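Local atomic coordinates of nicotinate-nucleotide--dimethylbenzimidazole phosphoribosyltransferase (Thermus thermophilus HB8, PDB entry 1WX1), a protein that probably catalyses the transfer of a phosphoribosyl group from nicotinate mononucleotide to 5,6-dimethylbenzimidazole, giving alpha-ribazole 5'-phosphate, a step in cobalamin biosynthesis. Residues 250-255 with 278-283; 176-181 with 258-263; 254-259 with 284-289. One frame throughout, in Å; residues are numbered along the deposited sequence.

Contact 1 (250-255 with 278-283); sequences DGFPVT and SREPGH
His-283 reaches across to Thr-255, its NE2 donating to Thr-255 OG1 at 3.0 Å with the oxygen close to the ring plane. Thr-255 OG1 itself donates to Gly-251 O at 2.7 Å, tying the histidine to the helix start. The two residues sit near the starts of helices 252-264 and 281-290, which follow neighbouring strands, 247-249 and 272-274, at one edge of the parallel alpha/beta sheet. One face of the imidazole lies over the backbone here: Gly-251 CA makes a CH-pi contact 4.1 Å from the ring centroid. The other large share of the contact is made by Phe-252. With CG anti to the backbone N (chi1 -172°), its ring reaches the backbone of Gly-282, bringing CE2 to 3.5 Å from Gly-282 C; a CB there would clash. Phe-252 CB packs on Glu-280 CB at 3.8 Å, while Ala-171 and Ala-172 of helix 167-179 touch the phenyl. The carboxylate of Asp-250 is bound by the backbone N of Gly-305 and of Ala-308, its side chain about 6 Å from that of Glu-304, the predicted proton acceptor. In the second shell, Ser-278 N fixes the imidazole's rotation, donating to His-283 ND1 at 2.8 Å, nearly straight at 169°.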
ATOM      1  N   ASP A 250      13.234   1.250  -3.782  1.00 14.71           N
ATOM      2  CA  ASP A 250      12.857   2.173  -2.730  1.00 16.43           C
ATOM      3  C   ASP A 250      12.840   3.575  -3.348  1.00 17.06           C
ATOM      4  O   ASP A 250      12.234   3.782  -4.404  1.00 17.71           O
ATOM      5  CB  ASP A 250      13.843   2.118  -1.554  1.00 14.82           C
ATOM      6  CG  ASP A 250      13.388   2.973  -0.380  1.00 20.46           C
ATOM      7  OD1 ASP A 250      12.176   2.957  -0.091  1.00 22.05           O
ATOM      8  OD2 ASP A 250      14.231   3.651   0.253  1.00 18.66           O
ATOM      9  N   GLY A 251      13.533   4.517  -2.716  1.00 16.17           N
ATOM     10  CA  GLY A 251      13.542   5.887  -3.202  1.00 16.26           C
ATOM     11  C   GLY A 251      14.566   6.283  -4.247  1.00 15.20           C
ATOM     12  O   GLY A 251      15.098   5.446  -4.967  1.00 16.07           O
ATOM     13  N   PHE A 252      14.850   7.584  -4.300  1.00 15.87           N
ATOM     14  CA  PHE A 252      15.771   8.178  -5.267  1.00 15.95           C
ATOM     15  C   PHE A 252      17.192   7.590  -5.282  1.00 16.21           C
ATOM     16  O   PHE A 252      17.675   7.159  -6.332  1.00 16.03           O
ATOM     17  CB  PHE A 252      15.798   9.705  -5.047  1.00 15.78           C
ATOM     18  CG  PHE A 252      16.556  10.476  -6.098  1.00 17.79           C
ATOM     19  CD1 PHE A 252      17.585  11.345  -5.731  1.00 17.19           C
ATOM     20  CD2 PHE A 252      16.230  10.360  -7.444  1.00 16.91           C
ATOM     21  CE1 PHE A 252      18.273  12.091  -6.691  1.00 17.99           C
ATOM     22  CE2 PHE A 252      16.912  11.102  -8.414  1.00 18.71           C
ATOM     23  CZ  PHE A 252      17.938  11.968  -8.036  1.00 17.88           C
ATOM     24  N   PRO A 253      17.882   7.562  -4.126  1.00 15.54           N
ATOM     25  CA  PRO A 253      19.240   7.007  -4.109  1.00 14.28           C
ATOM     26  C   PRO A 253      19.254   5.512  -4.438  1.00 13.53           C
ATOM     27  O   PRO A 253      20.098   5.043  -5.202  1.00 13.85           O
ATOM     28  CB  PRO A 253      19.715   7.299  -2.680  1.00 15.71           C
ATOM     29  CG  PRO A 253      18.945   8.549  -2.317  1.00 15.92           C
ATOM     30  CD  PRO A 253      17.568   8.211  -2.840  1.00 17.46           C
ATOM     31  N   VAL A 254      18.316   4.762  -3.869  1.00 12.07           N
ATOM     32  CA  VAL A 254      18.253   3.325  -4.145  1.00 13.32           C
ATOM     33  C   VAL A 254      17.984   3.070  -5.625  1.00 13.83           C
ATOM     34  O   VAL A 254      18.590   2.195  -6.238  1.00 14.60           O
ATOM     35  CB  VAL A 254      17.157   2.632  -3.291  1.00 14.48           C
ATOM     36  CG1 VAL A 254      16.862   1.230  -3.839  1.00 15.17           C
ATOM     37  CG2 VAL A 254      17.632   2.534  -1.837  1.00 12.90           C
ATOM     38  N   THR A 255      17.074   3.844  -6.200  1.00 13.46           N
ATOM     39  CA  THR A 255      16.737   3.679  -7.602  1.00 13.84           C
ATOM     40  C   THR A 255      17.903   4.094  -8.491  1.00 14.99           C
ATOM     41  O   THR A 255      18.052   3.582  -9.591  1.00 15.42           O
ATOM     42  CB  THR A 255      15.456   4.469  -7.943  1.00 13.93           C
ATOM     43  OG1 THR A 255      14.400   4.007  -7.091  1.00 13.66           O
ATOM     44  CG2 THR A 255      15.036   4.236  -9.397  1.00 13.59           C
ATOM     45  N   SER A 278       8.833   8.516  -4.370  1.00 19.24           N
ATOM     46  CA  SER A 278       9.391   9.428  -3.384  1.00 20.87           C
ATOM     47  C   SER A 278       9.007  10.859  -3.721  1.00 21.31           C
ATOM     48  O   SER A 278       8.615  11.148  -4.848  1.00 19.67           O
ATOM     49  CB  SER A 278      10.919   9.311  -3.367  1.00 21.93           C
ATOM     50  OG  SER A 278      11.497  10.302  -2.538  1.00 25.86           O
ATOM     51  N   ARG A 279       9.120  11.744  -2.737  1.00 22.78           N
ATOM     52  CA  ARG A 279       8.818  13.159  -2.938  1.00 24.80           C
ATOM     53  C   ARG A 279       9.974  13.775  -3.733  1.00 24.95           C
ATOM     54  O   ARG A 279       9.831  14.844  -4.320  1.00 26.05           O
ATOM     55  CB  ARG A 279       8.685  13.864  -1.584  1.00 25.15           C
ATOM     56  CG  ARG A 279       8.261  15.322  -1.651  1.00 26.08           C
ATOM     57  CD  ARG A 279       8.396  15.956  -0.273  1.00 29.11           C
ATOM     58  NE  ARG A 279       7.792  15.112   0.754  1.00 27.23           N
ATOM     59  CZ  ARG A 279       8.116  15.151   2.043  1.00 27.10           C
ATOM     60  NH1 ARG A 279       9.041  16.001   2.470  1.00 25.99           N
ATOM     61  NH2 ARG A 279       7.531  14.325   2.899  1.00 24.17           N
ATOM     62  N   GLU A 280      11.121  13.100  -3.743  1.00 25.12           N
ATOM     63  CA  GLU A 280      12.278  13.592  -4.486  1.00 26.38           C
ATOM     64  C   GLU A 280      11.900  13.721  -5.954  1.00 26.19           C
ATOM     65  O   GLU A 280      11.522  12.745  -6.594  1.00 23.75           O
ATOM     66  CB  GLU A 280      13.464  12.634  -4.337  1.00 29.84           C
ATOM     67  CG  GLU A 280      14.275  12.870  -3.080  1.00 34.55           C
ATOM     68  CD  GLU A 280      15.160  14.105  -3.187  1.00 37.24           C
ATOM     69  OE1 GLU A 280      15.583  14.639  -2.139  1.00 40.82           O
ATOM     70  OE2 GLU A 280      15.439  14.537  -4.323  1.00 39.67           O
ATOM     71  N   PRO A 281      12.004  14.936  -6.507  1.00 26.95           N
ATOM     72  CA  PRO A 281      11.670  15.231  -7.906  1.00 26.33           C
ATOM     73  C   PRO A 281      12.243  14.246  -8.923  1.00 24.92           C
ATOM     74  O   PRO A 281      11.532  13.778  -9.815  1.00 25.60           O
ATOM     75  CB  PRO A 281      12.229  16.639  -8.103  1.00 28.10           C
ATOM     76  CG  PRO A 281      12.096  17.246  -6.741  1.00 29.39           C
ATOM     77  CD  PRO A 281      12.566  16.125  -5.841  1.00 27.92           C
ATOM     78  N   GLY A 282      13.528  13.935  -8.788  1.00 21.96           N
ATOM     79  CA  GLY A 282      14.171  13.031  -9.724  1.00 21.60           C
ATOM     80  C   GLY A 282      13.692  11.589  -9.743  1.00 19.98           C
ATOM     81  O   GLY A 282      13.958  10.864 -10.700  1.00 17.95           O
ATOM     82  N   HIS A 283      12.983  11.162  -8.703  1.00 19.68           N
ATOM     83  CA  HIS A 283      12.500   9.785  -8.634  1.00 19.45           C
ATOM     84  C   HIS A 283      11.567   9.445  -9.803  1.00 19.68           C
ATOM     85  O   HIS A 283      11.677   8.405 -10.438  1.00 17.62           O
ATOM     86  CB  HIS A 283      11.761   9.604  -7.308  1.00 18.28           C
ATOM     87  CG  HIS A 283      11.698   8.139  -6.964  1.00 17.90           C
ATOM     88  ND1 HIS A 283      10.726   7.597  -6.189  1.00 17.95           N
ATOM     89  CD2 HIS A 283      12.575   7.121  -7.352  1.00 17.67           C
ATOM     90  CE1 HIS A 283      11.011   6.283  -6.114  1.00 17.42           C
ATOM     91  NE2 HIS A 283      12.113   5.970  -6.801  1.00 17.55           N
TER
HETATM   92  O   HOH W   1      13.983   9.306  -2.047  1.00 20.35           O

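Contact 2 (176-181 with 258-263); sequences AALLGL and ALLAWK
Leu-178 points its CG away from its own carbonyl carbon (chi1 -60°), and with chi2 at -179° the chain runs on straight, which brings CD1 against the backbone at Leu-259 and Leu-260. This methyl lies 3.6 Å from Leu-260 N and also meets the two CB atoms, that of Leu-259 at 4.0 Å and that of Leu-260 at 4.1 Å. Leu-179 has nearly the same torsions but sits one position further round its helix; its side chain crosses that of Leu-259 at about a right angle, and CD1 of Leu-179 touches CD1 of Leu-259 at 4.0 Å. The last turn of helix 167-179 thus packs against the second half of helix 252-264. Helix 281-290 closes in from one side, with Ala-289 on Leu-179 and Leu-290 on Leu-259, while Pro-218 and Ala-222 of helix 218-225 touch Leu-260. At the outer margin Lys-263 bends at chi2 and lays its CE 3.9 Å from Leu-178 O. A water takes a hydrogen bond from Lys-263 NZ at 2.6 Å and gives one to Leu-178 O. Between the segments the grip is therefore apolar, with the polar groups at the outer margin: the lysine's charge would probably interact favourably with the carbonyl-rich helix end, but through water, without a direct bond.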
ATOM      1  N   ALA A 176      21.841  11.579 -13.531  1.00 21.18           N
ATOM      2  CA  ALA A 176      22.041  12.471 -14.666  1.00 21.96           C
ATOM      3  C   ALA A 176      23.058  11.882 -15.644  1.00 22.04           C
ATOM      4  O   ALA A 176      22.847  11.897 -16.859  1.00 23.06           O
ATOM      5  CB  ALA A 176      22.508  13.847 -14.178  1.00 20.69           C
ATOM      6  N   ALA A 177      24.150  11.344 -15.112  1.00 20.99           N
ATOM      7  CA  ALA A 177      25.195  10.763 -15.942  1.00 22.20           C
ATOM      8  C   ALA A 177      24.719   9.542 -16.734  1.00 24.72           C
ATOM      9  O   ALA A 177      24.978   9.434 -17.934  1.00 22.47           O
ATOM     10  CB  ALA A 177      26.400  10.393 -15.080  1.00 20.18           C
ATOM     11  N   LEU A 178      24.022   8.629 -16.064  1.00 23.27           N
ATOM     12  CA  LEU A 178      23.523   7.421 -16.716  1.00 24.22           C
ATOM     13  C   LEU A 178      22.391   7.679 -17.703  1.00 25.35           C
ATOM     14  O   LEU A 178      22.299   7.010 -18.728  1.00 28.03           O
ATOM     15  CB  LEU A 178      23.039   6.413 -15.669  1.00 21.86           C
ATOM     16  CG  LEU A 178      24.071   5.927 -14.653  1.00 22.34           C
ATOM     17  CD1 LEU A 178      23.426   4.909 -13.718  1.00 21.89           C
ATOM     18  CD2 LEU A 178      25.245   5.308 -15.380  1.00 24.29           C
ATOM     19  N   LEU A 179      21.524   8.637 -17.390  1.00 26.45           N
ATOM     20  CA  LEU A 179      20.393   8.941 -18.257  1.00 28.95           C
ATOM     21  C   LEU A 179      20.627  10.133 -19.183  1.00 31.76           C
ATOM     22  O   LEU A 179      19.798  10.421 -20.046  1.00 32.87           O
ATOM     23  CB  LEU A 179      19.147   9.197 -17.414  1.00 26.52           C
ATOM     24  CG  LEU A 179      18.728   8.072 -16.465  1.00 26.35           C
ATOM     25  CD1 LEU A 179      17.437   8.462 -15.786  1.00 25.89           C
ATOM     26  CD2 LEU A 179      18.550   6.765 -17.228  1.00 25.36           C
ATOM     27  N   GLY A 180      21.750  10.820 -19.002  1.00 31.76           N
ATOM     28  CA  GLY A 180      22.055  11.971 -19.835  1.00 33.82           C
ATOM     29  C   GLY A 180      21.126  13.142 -19.583  1.00 34.87           C
ATOM     30  O   GLY A 180      20.786  13.886 -20.503  1.00 36.79           O
ATOM     31  N   LEU A 181      20.711  13.307 -18.334  1.00 34.70           N
ATOM     32  CA  LEU A 181      19.820  14.397 -17.961  1.00 35.29           C
ATOM     33  C   LEU A 181      20.601  15.568 -17.377  1.00 36.71           C
ATOM     34  O   LEU A 181      21.735  15.407 -16.925  1.00 36.98           O
ATOM     35  CB  LEU A 181      18.796  13.911 -16.933  1.00 36.34           C
ATOM     36  CG  LEU A 181      17.798  12.853 -17.405  1.00 36.61           C
ATOM     37  CD1 LEU A 181      16.941  12.392 -16.238  1.00 35.75           C
ATOM     38  CD2 LEU A 181      16.930  13.438 -18.516  1.00 38.34           C
ATOM     39  N   ALA A 258      19.843   1.103  -8.739  1.00 14.46           N
ATOM     40  CA  ALA A 258      19.209   0.145  -9.644  1.00 15.28           C
ATOM     41  C   ALA A 258      19.484   0.501 -11.108  1.00 15.79           C
ATOM     42  O   ALA A 258      19.647  -0.385 -11.947  1.00 17.30           O
ATOM     43  CB  ALA A 258      17.709   0.101  -9.390  1.00 11.71           C
ATOM     44  N   LEU A 259      19.521   1.797 -11.415  1.00 17.42           N
ATOM     45  CA  LEU A 259      19.795   2.244 -12.784  1.00 17.66           C
ATOM     46  C   LEU A 259      21.185   1.787 -13.201  1.00 18.37           C
ATOM     47  O   LEU A 259      21.406   1.370 -14.349  1.00 16.51           O
ATOM     48  CB  LEU A 259      19.701   3.773 -12.882  1.00 18.66           C
ATOM     49  CG  LEU A 259      18.296   4.379 -12.844  1.00 20.28           C
ATOM     50  CD1 LEU A 259      18.398   5.898 -12.865  1.00 21.68           C
ATOM     51  CD2 LEU A 259      17.487   3.885 -14.040  1.00 20.88           C
ATOM     52  N   LEU A 260      22.129   1.870 -12.265  1.00 15.02           N
ATOM     53  CA  LEU A 260      23.493   1.444 -12.539  1.00 15.63           C
ATOM     54  C   LEU A 260      23.513  -0.054 -12.836  1.00 15.70           C
ATOM     55  O   LEU A 260      24.168  -0.504 -13.781  1.00 15.56           O
ATOM     56  CB  LEU A 260      24.403   1.754 -11.342  1.00 16.74           C
ATOM     57  CG  LEU A 260      25.854   1.277 -11.460  1.00 17.12           C
ATOM     58  CD1 LEU A 260      26.481   1.802 -12.747  1.00 17.72           C
ATOM     59  CD2 LEU A 260      26.640   1.749 -10.244  1.00 18.10           C
ATOM     60  N   ALA A 261      22.787  -0.824 -12.029  1.00 15.92           N
ATOM     61  CA  ALA A 261      22.712  -2.271 -12.212  1.00 16.76           C
ATOM     62  C   ALA A 261      22.094  -2.583 -13.577  1.00 17.17           C
ATOM     63  O   ALA A 261      22.561  -3.468 -14.300  1.00 16.67           O
ATOM     64  CB  ALA A 261      21.868  -2.896 -11.095  1.00 13.31           C
ATOM     65  N   TRP A 262      21.038  -1.850 -13.916  1.00 17.78           N
ATOM     66  CA  TRP A 262      20.342  -2.018 -15.184  1.00 18.55           C
ATOM     67  C   TRP A 262      21.290  -1.772 -16.359  1.00 20.03           C
ATOM     68  O   TRP A 262      21.282  -2.511 -17.346  1.00 18.35           O
ATOM     69  CB  TRP A 262      19.156  -1.050 -15.241  1.00 19.90           C
ATOM     70  CG  TRP A 262      18.364  -1.107 -16.508  1.00 21.86           C
ATOM     71  CD1 TRP A 262      17.979  -2.227 -17.191  1.00 24.44           C
ATOM     72  CD2 TRP A 262      17.800   0.002 -17.210  1.00 25.09           C
ATOM     73  NE1 TRP A 262      17.220  -1.881 -18.286  1.00 25.37           N
ATOM     74  CE2 TRP A 262      17.111  -0.506 -18.335  1.00 26.47           C
ATOM     75  CE3 TRP A 262      17.847   1.398 -17.031  1.00 26.99           C
ATOM     76  CZ2 TRP A 262      16.424   0.306 -19.239  1.00 28.38           C
ATOM     77  CZ3 TRP A 262      17.166   2.215 -17.935  1.00 29.94           C
ATOM     78  CH2 TRP A 262      16.485   1.665 -19.037  1.00 28.69           C
ATOM     79  N   LYS A 263      22.114  -0.735 -16.245  1.00 20.61           N
ATOM     80  CA  LYS A 263      23.067  -0.413 -17.299  1.00 23.40           C
ATOM     81  C   LYS A 263      24.078  -1.534 -17.483  1.00 22.79           C
ATOM     82  O   LYS A 263      24.575  -1.753 -18.582  1.00 22.92           O
ATOM     83  CB  LYS A 263      23.796   0.897 -16.982  1.00 25.75           C
ATOM     84  CG  LYS A 263      22.887   2.107 -17.036  1.00 31.20           C
ATOM     85  CD  LYS A 263      22.162   2.171 -18.372  1.00 35.52           C
ATOM     86  CE  LYS A 263      21.120   3.276 -18.391  1.00 37.70           C
ATOM     87  NZ  LYS A 263      20.365   3.256 -19.672  1.00 38.52           N
TER
HETATM   88  O   HOH W   2      22.098   4.660 -20.945  1.00 61.26           O

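Contact 3 (254-259 with 284-289); sequences VTAGAL and RHQLEA
Gln-286 lays its amide against Thr-255 and Ala-256, the chain extended beyond CG. On its way CG rubs against Leu-259 CD1 at 3.8 Å, and CB meets the Thr-255 methyl CG2 at 3.6 Å. At the end, OE1 rests 3.3 Å from Thr-255 CB, whereas NE2 lies beside the Ala-256 methyl, 3.6 Å from its CB. NE2 finds its acceptors outside the two segments, in Phe-252 O one turn earlier on helix 252-264 and in Thr-175 OG1 of helix 167-179, so one buried amide nitrogen is tied to two helices. A leucine in its place would probably leave Phe-252 O and Thr-175 OG1 without this shared donor. Helix 252-264 is the connecting helix of a beta-alpha-beta crossover from strand 247-249 to strand 272-274, and helix 281-290 comes after the second strand; the axes of the two short segments approach to 10.1 Å at 30°. Next along, Leu-287 starts off away from the partner helix, but its CD2 comes round to 4.4 Å from Thr-255 CG2, and its side chain also touches Leu-249 on strand 247-249. Two residues on, the CB of Ala-289 meets Leu-179 of helix 167-179.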
ATOM      1  N   VAL A 254      18.316   4.762  -3.869  1.00 12.07           N
ATOM      2  CA  VAL A 254      18.253   3.325  -4.145  1.00 13.32           C
ATOM      3  C   VAL A 254      17.984   3.070  -5.625  1.00 13.83           C
ATOM      4  O   VAL A 254      18.590   2.195  -6.238  1.00 14.60           O
ATOM      5  CB  VAL A 254      17.157   2.632  -3.291  1.00 14.48           C
ATOM      6  CG1 VAL A 254      16.862   1.230  -3.839  1.00 15.17           C
ATOM      7  CG2 VAL A 254      17.632   2.534  -1.837  1.00 12.90           C
ATOM      8  N   THR A 255      17.074   3.844  -6.200  1.00 13.46           N
ATOM      9  CA  THR A 255      16.737   3.679  -7.602  1.00 13.84           C
ATOM     10  C   THR A 255      17.903   4.094  -8.491  1.00 14.99           C
ATOM     11  O   THR A 255      18.052   3.582  -9.591  1.00 15.42           O
ATOM     12  CB  THR A 255      15.456   4.469  -7.943  1.00 13.93           C
ATOM     13  OG1 THR A 255      14.400   4.007  -7.091  1.00 13.66           O
ATOM     14  CG2 THR A 255      15.036   4.236  -9.397  1.00 13.59           C
ATOM     15  N   ALA A 256      18.741   5.013  -8.014  1.00 16.37           N
ATOM     16  CA  ALA A 256      19.912   5.413  -8.793  1.00 15.67           C
ATOM     17  C   ALA A 256      20.828   4.186  -8.856  1.00 15.98           C
ATOM     18  O   ALA A 256      21.457   3.913  -9.880  1.00 15.20           O
ATOM     19  CB  ALA A 256      20.634   6.583  -8.118  1.00 13.36           C
ATOM     20  N   GLY A 257      20.903   3.450  -7.748  1.00 16.76           N
ATOM     21  CA  GLY A 257      21.723   2.251  -7.717  1.00 14.10           C
ATOM     22  C   GLY A 257      21.165   1.214  -8.684  1.00 14.82           C
ATOM     23  O   GLY A 257      21.911   0.520  -9.373  1.00 15.05           O
ATOM     24  N   ALA A 258      19.843   1.103  -8.739  1.00 14.46           N
ATOM     25  CA  ALA A 258      19.209   0.145  -9.644  1.00 15.28           C
ATOM     26  C   ALA A 258      19.484   0.501 -11.108  1.00 15.79           C
ATOM     27  O   ALA A 258      19.647  -0.385 -11.947  1.00 17.30           O
ATOM     28  CB  ALA A 258      17.709   0.101  -9.390  1.00 11.71           C
ATOM     29  N   LEU A 259      19.521   1.797 -11.415  1.00 17.42           N
ATOM     30  CA  LEU A 259      19.795   2.244 -12.784  1.00 17.66           C
ATOM     31  C   LEU A 259      21.185   1.787 -13.201  1.00 18.37           C
ATOM     32  O   LEU A 259      21.406   1.370 -14.349  1.00 16.51           O
ATOM     33  CB  LEU A 259      19.701   3.773 -12.882  1.00 18.66           C
ATOM     34  CG  LEU A 259      18.296   4.379 -12.844  1.00 20.28           C
ATOM     35  CD1 LEU A 259      18.398   5.898 -12.865  1.00 21.68           C
ATOM     36  CD2 LEU A 259      17.487   3.885 -14.040  1.00 20.88           C
ATOM     37  N   ARG A 284      10.624  10.331 -10.108  1.00 20.59           N
ATOM     38  CA  ARG A 284       9.700  10.069 -11.207  1.00 23.69           C
ATOM     39  C   ARG A 284      10.445   9.857 -12.526  1.00 23.04           C
ATOM     40  O   ARG A 284      10.074   8.991 -13.319  1.00 21.82           O
ATOM     41  CB  ARG A 284       8.689  11.213 -11.360  1.00 28.33           C
ATOM     42  CG  ARG A 284       7.785  11.060 -12.586  1.00 34.58           C
ATOM     43  CD  ARG A 284       6.966   9.763 -12.552  1.00 39.30           C
ATOM     44  NE  ARG A 284       5.710   9.917 -11.818  1.00 45.22           N
ATOM     45  CZ  ARG A 284       4.860   8.926 -11.560  1.00 46.42           C
ATOM     46  NH1 ARG A 284       5.126   7.693 -11.972  1.00 47.24           N
ATOM     47  NH2 ARG A 284       3.734   9.168 -10.900  1.00 47.16           N
ATOM     48  N   HIS A 285      11.495  10.640 -12.758  1.00 20.28           N
ATOM     49  CA  HIS A 285      12.275  10.511 -13.984  1.00 21.58           C
ATOM     50  C   HIS A 285      12.927   9.142 -14.075  1.00 21.23           C
ATOM     51  O   HIS A 285      12.975   8.536 -15.147  1.00 18.55           O
ATOM     52  CB  HIS A 285      13.357  11.590 -14.051  1.00 24.57           C
ATOM     53  CG  HIS A 285      12.814  12.976 -14.180  1.00 29.58           C
ATOM     54  ND1 HIS A 285      12.082  13.389 -15.273  1.00 33.65           N
ATOM     55  CD2 HIS A 285      12.890  14.045 -13.352  1.00 30.66           C
ATOM     56  CE1 HIS A 285      11.731  14.652 -15.113  1.00 35.31           C
ATOM     57  NE2 HIS A 285      12.208  15.073 -13.954  1.00 34.41           N
ATOM     58  N   GLN A 286      13.437   8.659 -12.947  1.00 18.38           N
ATOM     59  CA  GLN A 286      14.082   7.354 -12.910  1.00 17.71           C
ATOM     60  C   GLN A 286      13.082   6.246 -13.221  1.00 16.43           C
ATOM     61  O   GLN A 286      13.370   5.341 -14.005  1.00 16.80           O
ATOM     62  CB  GLN A 286      14.681   7.099 -11.528  1.00 17.66           C
ATOM     63  CG  GLN A 286      15.764   8.082 -11.114  1.00 17.16           C
ATOM     64  CD  GLN A 286      16.198   7.847  -9.687  1.00 16.82           C
ATOM     65  OE1 GLN A 286      15.363   7.631  -8.818  1.00 15.65           O
ATOM     66  NE2 GLN A 286      17.500   7.895  -9.437  1.00 16.84           N
ATOM     67  N   LEU A 287      11.917   6.316 -12.586  1.00 16.83           N
ATOM     68  CA  LEU A 287      10.882   5.313 -12.790  1.00 18.65           C
ATOM     69  C   LEU A 287      10.368   5.335 -14.226  1.00 19.25           C
ATOM     70  O   LEU A 287      10.046   4.287 -14.791  1.00 20.48           O
ATOM     71  CB  LEU A 287       9.733   5.526 -11.804  1.00 18.35           C
ATOM     72  CG  LEU A 287      10.095   5.286 -10.331  1.00 18.77           C
ATOM     73  CD1 LEU A 287       8.857   5.439  -9.481  1.00 20.74           C
ATOM     74  CD2 LEU A 287      10.691   3.887 -10.154  1.00 19.78           C
ATOM     75  N   GLU A 288      10.292   6.522 -14.819  1.00 21.08           N
ATOM     76  CA  GLU A 288       9.844   6.636 -16.205  1.00 23.65           C
ATOM     77  C   GLU A 288      10.896   6.005 -17.119  1.00 22.62           C
ATOM     78  O   GLU A 288      10.560   5.294 -18.063  1.00 21.71           O
ATOM     79  CB  GLU A 288       9.618   8.106 -16.583  1.00 27.38           C
ATOM     80  CG  GLU A 288       8.386   8.723 -15.931  1.00 33.93           C
ATOM     81  CD  GLU A 288       7.079   8.093 -16.421  1.00 40.14           C
ATOM     82  OE1 GLU A 288       6.722   8.269 -17.607  1.00 43.05           O
ATOM     83  OE2 GLU A 288       6.405   7.415 -15.622  1.00 42.54           O
ATOM     84  N   ALA A 289      12.170   6.247 -16.826  1.00 21.10           N
ATOM     85  CA  ALA A 289      13.248   5.682 -17.628  1.00 21.15           C
ATOM     86  C   ALA A 289      13.214   4.157 -17.552  1.00 22.52           C
ATOM     87  O   ALA A 289      13.562   3.461 -18.512  1.00 20.70           O
ATOM     88  CB  ALA A 289      14.600   6.202 -17.136  1.00 21.53           C
TER

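Overall arrangement
Helix 252-264 runs through all three contacts. Contacts 1 and 3 are two successive levels of its pairing with helix 281-290, both buried and centred about 7 Å apart; contact 2 sets its later half against helix 167-179 and is partly open to solvent. The chemistry changes along the way. Contact 1, nearest the predicted active site, combines a directed histidine-threonine bond with packing of a phenylalanine; contact 3 is mostly side-chain packing around the Gln-286 amide, which joins it to contact 1; contact 2 is leucine packing with a water-mediated margin. Leu-259 serves both contacts 2 and 3, and Leu-179 CD1 lies 3.9 Å from Ala-289 CB, so the three helices pack together.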